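Local coordinates for rhizobiales Sp. Pch2 (Marine metagenome, PDB 6PB3), which probably uses ATP hydrolysis, as a TRIP13/Pch2-like AAA+ remodeller, to act on HORMA domain proteins in the regulation of bacterial cGAS-like enzymes, at residues L76-K87 with V199-L209. Numbering follows the deposited sequence.
Sequences LIVLAGDVGSGK and VIMCTNRVDSL. With SO4 (sulfate ion), chain B.
Strand 76-81, which runs into the loop that fits the P-loop (Walker A) pattern of AAA+ ATPases, lies parallel to strand 199-203 in the core sheet, with I77 beside I200 and L79 beside C202. I77 N donates to V199 O and I77 O accepts from M201 N; two residues further along, L79 N reaches M201 O at 2.8 Å, nearly straight at 170°, and L79 O takes T203 N. The last bond, G81 N to T203 O, is longer at 3.3 Å and more bent, where the strands give way to their loops.

On one face, facing helix 179-192, the methyl CD1 of L76 rests 3.7 Å from CG of selenomethionine M201. V78 lies alongside M201, pointing the same way, while its two methyls meet CD1 of L209 tip to tip. A80 CB touches both T203 CG2 and V206 CB. The other face carries I77 and I200 under helix 33-47, then L79, whose CD1 lies 4.0 Å from C202 SG.

Beyond the strands, V83 CG2 presses on the amide of N204, 3.5 Å from its CG, and P211 of a neighbouring subunit packs on both residues. T203 OG1, anti to the backbone N (chi1 -177°), bonds to R205 O from above the carbonyl plane, while S208 N comes from the opposite face.

The loop wraps a sulfate: G84 N gives O1 a 2.8 Å bond, and G86 N and K87 N add theirs. K87 bends at chi3 and chi4, bringing NZ back to O4 in a weak bond while CE lies against T203 O. That amides and lysine gather round a sulfate, probably from the crystallisation liquor, is consistent with a site for a nucleotide phosphate.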
loop_
_atom_site.group_PDB
_atom_site.type_symbol
_atom_site.label_atom_id
_atom_site.label_comp_id
_atom_site.label_asym_id
_atom_site.label_seq_id
_atom_site.Cartn_x
_atom_site.Cartn_y
_atom_site.Cartn_z
ATOM N N LEU A 76 -18.610 28.458 -3.660
ATOM C CA LEU A 76 -18.507 27.028 -3.912
ATOM C C LEU A 76 -18.858 26.289 -2.633
ATOM O O LEU A 76 -18.368 26.642 -1.557
ATOM C CB LEU A 76 -17.090 26.646 -4.375
ATOM C CG LEU A 76 -16.707 25.162 -4.308
ATOM C CD1 LEU A 76 -17.419 24.342 -5.389
ATOM C CD2 LEU A 76 -15.177 24.976 -4.406
ATOM N N ILE A 77 -19.683 25.254 -2.754
ATOM C CA ILE A 77 -20.035 24.389 -1.633
ATOM C C ILE A 77 -19.694 22.959 -2.012
ATOM O O ILE A 77 -20.093 22.478 -3.080
ATOM C CB ILE A 77 -21.523 24.511 -1.253
ATOM C CG1 ILE A 77 -21.851 25.960 -0.905
ATOM C CG2 ILE A 77 -21.833 23.596 -0.065
ATOM C CD1 ILE A 77 -23.343 26.262 -0.790
ATOM N N VAL A 78 -18.967 22.277 -1.134
ATOM C CA VAL A 78 -18.528 20.907 -1.365
ATOM C C VAL A 78 -19.371 19.981 -0.502
ATOM O O VAL A 78 -19.494 20.196 0.710
ATOM C CB VAL A 78 -17.029 20.752 -1.058
ATOM C CG1 VAL A 78 -16.614 19.270 -1.079
ATOM C CG2 VAL A 78 -16.211 21.509 -2.089
ATOM N N LEU A 79 -19.959 18.961 -1.123
ATOM C CA LEU A 79 -20.624 17.868 -0.420
ATOM C C LEU A 79 -19.717 16.658 -0.505
ATOM O O LEU A 79 -19.467 16.151 -1.603
ATOM C CB LEU A 79 -21.998 17.554 -1.025
ATOM C CG LEU A 79 -23.005 18.681 -1.237
ATOM C CD1 LEU A 79 -24.387 18.081 -1.614
ATOM C CD2 LEU A 79 -23.122 19.553 -0.008
ATOM N N ALA A 80 -19.229 16.192 0.648
ATOM C CA ALA A 80 -18.231 15.130 0.698
ATOM C C ALA A 80 -18.687 14.019 1.634
ATOM O O ALA A 80 -19.250 14.295 2.698
ATOM C CB ALA A 80 -16.878 15.670 1.188
ATOM N N GLY A 81 -18.440 12.772 1.259
ATOM C CA GLY A 81 -18.691 11.666 2.160
ATOM C C GLY A 81 -19.156 10.413 1.438
ATOM O O GLY A 81 -19.055 10.294 0.219
ATOM N N ASP A 82 -19.672 9.484 2.249
ATOM C CA ASP A 82 -20.005 8.135 1.815
ATOM C C ASP A 82 -20.905 8.114 0.585
ATOM O O ASP A 82 -21.844 8.905 0.451
ATOM C CB ASP A 82 -20.683 7.379 2.965
ATOM C CG ASP A 82 -19.796 7.291 4.209
ATOM O OD1 ASP A 82 -18.558 7.337 4.055
ATOM O OD2 ASP A 82 -20.334 7.175 5.334
ATOM N N VAL A 83 -20.601 7.176 -0.311
ATOM C CA VAL A 83 -21.444 6.940 -1.471
ATOM C C VAL A 83 -22.812 6.445 -1.025
ATOM O O VAL A 83 -22.934 5.661 -0.074
ATOM C CB VAL A 83 -20.755 5.927 -2.398
ATOM C CG1 VAL A 83 -21.630 5.615 -3.600
ATOM C CG2 VAL A 83 -19.393 6.459 -2.823
ATOM N N GLY A 84 -23.852 6.897 -1.721
ATOM C CA GLY A 84 -25.190 6.437 -1.417
ATOM C C GLY A 84 -25.822 7.099 -0.217
ATOM O O GLY A 84 -26.815 6.583 0.306
ATOM N N SER A 85 -25.243 8.191 0.269
ATOM C CA SER A 85 -25.826 8.956 1.358
ATOM C C SER A 85 -26.956 9.875 0.906
ATOM O O SER A 85 -27.676 10.394 1.762
ATOM C CB SER A 85 -24.750 9.806 2.037
ATOM O OG SER A 85 -23.677 9.004 2.477
ATOM N N GLY A 86 -27.126 10.093 -0.397
ATOM C CA GLY A 86 -28.088 11.070 -0.891
ATOM C C GLY A 86 -27.505 12.422 -1.254
ATOM O O GLY A 86 -28.275 13.378 -1.478
ATOM N N LYS A 87 -26.177 12.533 -1.321
ATOM C CA LYS A 87 -25.533 13.809 -1.642
ATOM C C LYS A 87 -26.036 14.362 -2.966
ATOM O O LYS A 87 -26.414 15.537 -3.063
ATOM C CB LYS A 87 -24.010 13.630 -1.699
ATOM C CG LYS A 87 -23.351 13.207 -0.395
ATOM C CD LYS A 87 -21.830 13.168 -0.545
ATOM C CE LYS A 87 -21.331 11.823 -1.106
ATOM N NZ LYS A 87 -21.500 11.667 -2.569
ATOM N N VAL A 199 -21.870 27.359 -6.899
ATOM C CA VAL A 199 -21.459 26.061 -7.416
ATOM C C VAL A 199 -21.581 25.037 -6.300
ATOM O O VAL A 199 -21.111 25.273 -5.182
ATOM C CB VAL A 199 -20.014 26.073 -7.962
ATOM C CG1 VAL A 199 -19.705 24.735 -8.669
ATOM C CG2 VAL A 199 -19.775 27.256 -8.882
ATOM N N ILE A 200 -22.197 23.904 -6.608
ATOM C CA ILE A 200 -22.233 22.756 -5.717
ATOM C C ILE A 200 -21.401 21.665 -6.354
ATOM O O ILE A 200 -21.609 21.309 -7.524
ATOM C CB ILE A 200 -23.666 22.245 -5.476
ATOM C CG1 ILE A 200 -24.534 23.344 -4.858
ATOM C CG2 ILE A 200 -23.625 20.959 -4.619
ATOM C CD1 ILE A 200 -26.018 23.009 -4.795
HETATM N N MSE A 201 -20.489 21.106 -5.591
HETATM C CA MSE A 201 -19.848 19.934 -6.139
HETATM C C MSE A 201 -19.807 18.805 -5.137
HETATM O O MSE A 201 -19.599 19.005 -3.944
HETATM C CB MSE A 201 -18.468 20.289 -6.647
HETATM C CG MSE A 201 -17.471 20.660 -5.625
HETATM SE SE MSE A 201 -15.830 20.412 -6.613
HETATM C CE MSE A 201 -16.077 18.554 -6.999
ATOM N N CYS A 202 -20.024 17.599 -5.645
ATOM C CA CYS A 202 -20.085 16.401 -4.829
ATOM C C CYS A 202 -18.831 15.579 -5.065
ATOM O O CYS A 202 -18.348 15.480 -6.197
ATOM C CB CYS A 202 -21.345 15.561 -5.160
ATOM S SG CYS A 202 -22.888 16.485 -4.966
ATOM N N THR A 203 -18.324 14.976 -3.993
ATOM C CA THR A 203 -17.180 14.086 -4.051
ATOM C C THR A 203 -17.370 13.026 -2.980
ATOM O O THR A 203 -17.991 13.275 -1.942
ATOM C CB THR A 203 -15.867 14.839 -3.836
ATOM O OG1 THR A 203 -14.774 13.934 -3.977
ATOM C CG2 THR A 203 -15.831 15.456 -2.447
ATOM N N ASN A 204 -16.862 11.831 -3.246
ATOM C CA ASN A 204 -16.911 10.791 -2.230
ATOM C C ASN A 204 -15.908 11.071 -1.127
ATOM O O ASN A 204 -16.248 11.038 0.061
ATOM C CB ASN A 204 -16.656 9.433 -2.866
ATOM C CG ASN A 204 -17.561 9.187 -4.028
ATOM O OD1 ASN A 204 -18.689 9.694 -4.077
ATOM N ND2 ASN A 204 -17.072 8.429 -4.993
ATOM N N ARG A 205 -14.667 11.362 -1.493
ATOM C CA ARG A 205 -13.653 11.708 -0.512
ATOM C C ARG A 205 -13.090 13.082 -0.819
ATOM O O ARG A 205 -12.590 13.325 -1.920
ATOM C CB ARG A 205 -12.533 10.688 -0.476
ATOM C CG ARG A 205 -11.897 10.580 0.892
ATOM C CD ARG A 205 -12.616 9.557 1.760
ATOM N NE ARG A 205 -11.843 9.250 2.963
ATOM C CZ ARG A 205 -11.921 8.108 3.643
ATOM N NH1 ARG A 205 -12.739 7.141 3.243
ATOM N NH2 ARG A 205 -11.171 7.932 4.726
ATOM N N VAL A 206 -13.166 13.969 0.167
ATOM C CA VAL A 206 -12.697 15.335 -0.022
ATOM C C VAL A 206 -11.216 15.358 -0.382
ATOM O O VAL A 206 -10.765 16.240 -1.124
ATOM C CB VAL A 206 -13.005 16.155 1.244
ATOM C CG1 VAL A 206 -12.261 15.591 2.445
ATOM C CG2 VAL A 206 -12.648 17.592 1.027
ATOM N N ASP A 207 -10.446 14.365 0.085
ATOM C CA ASP A 207 -9.037 14.264 -0.279
ATOM C C ASP A 207 -8.858 14.022 -1.770
ATOM O O ASP A 207 -7.779 14.278 -2.307
ATOM C CB ASP A 207 -8.372 13.150 0.546
ATOM C CG ASP A 207 -7.015 12.736 0.006
ATOM O OD1 ASP A 207 -6.141 13.614 -0.173
ATOM O OD2 ASP A 207 -6.812 11.521 -0.220
ATOM N N SER A 208 -9.895 13.550 -2.460
ATOM C CA SER A 208 -9.779 13.401 -3.906
ATOM C C SER A 208 -9.677 14.750 -4.600
ATOM O O SER A 208 -9.040 14.860 -5.653
ATOM C CB SER A 208 -10.968 12.617 -4.457
ATOM O OG SER A 208 -11.156 12.902 -5.833
ATOM N N LEU A 209 -10.274 15.784 -4.020
ATOM C CA LEU A 209 -10.334 17.075 -4.688
ATOM C C LEU A 209 -8.963 17.730 -4.757
ATOM O O LEU A 209 -8.150 17.610 -3.840
ATOM C CB LEU A 209 -11.298 18.001 -3.965
ATOM C CG LEU A 209 -12.747 17.836 -4.370
ATOM C CD1 LEU A 209 -13.587 18.860 -3.624
ATOM C CD2 LEU A 209 -12.825 18.028 -5.865
HETATM S S SO4 B . -24.584 9.845 -3.044
HETATM O O1 SO4 B . -23.593 8.909 -3.584
HETATM O O2 SO4 B . -24.671 10.961 -3.978
HETATM O O3 SO4 B . -25.903 9.177 -2.960
HETATM O O4 SO4 B . -24.223 10.246 -1.686
#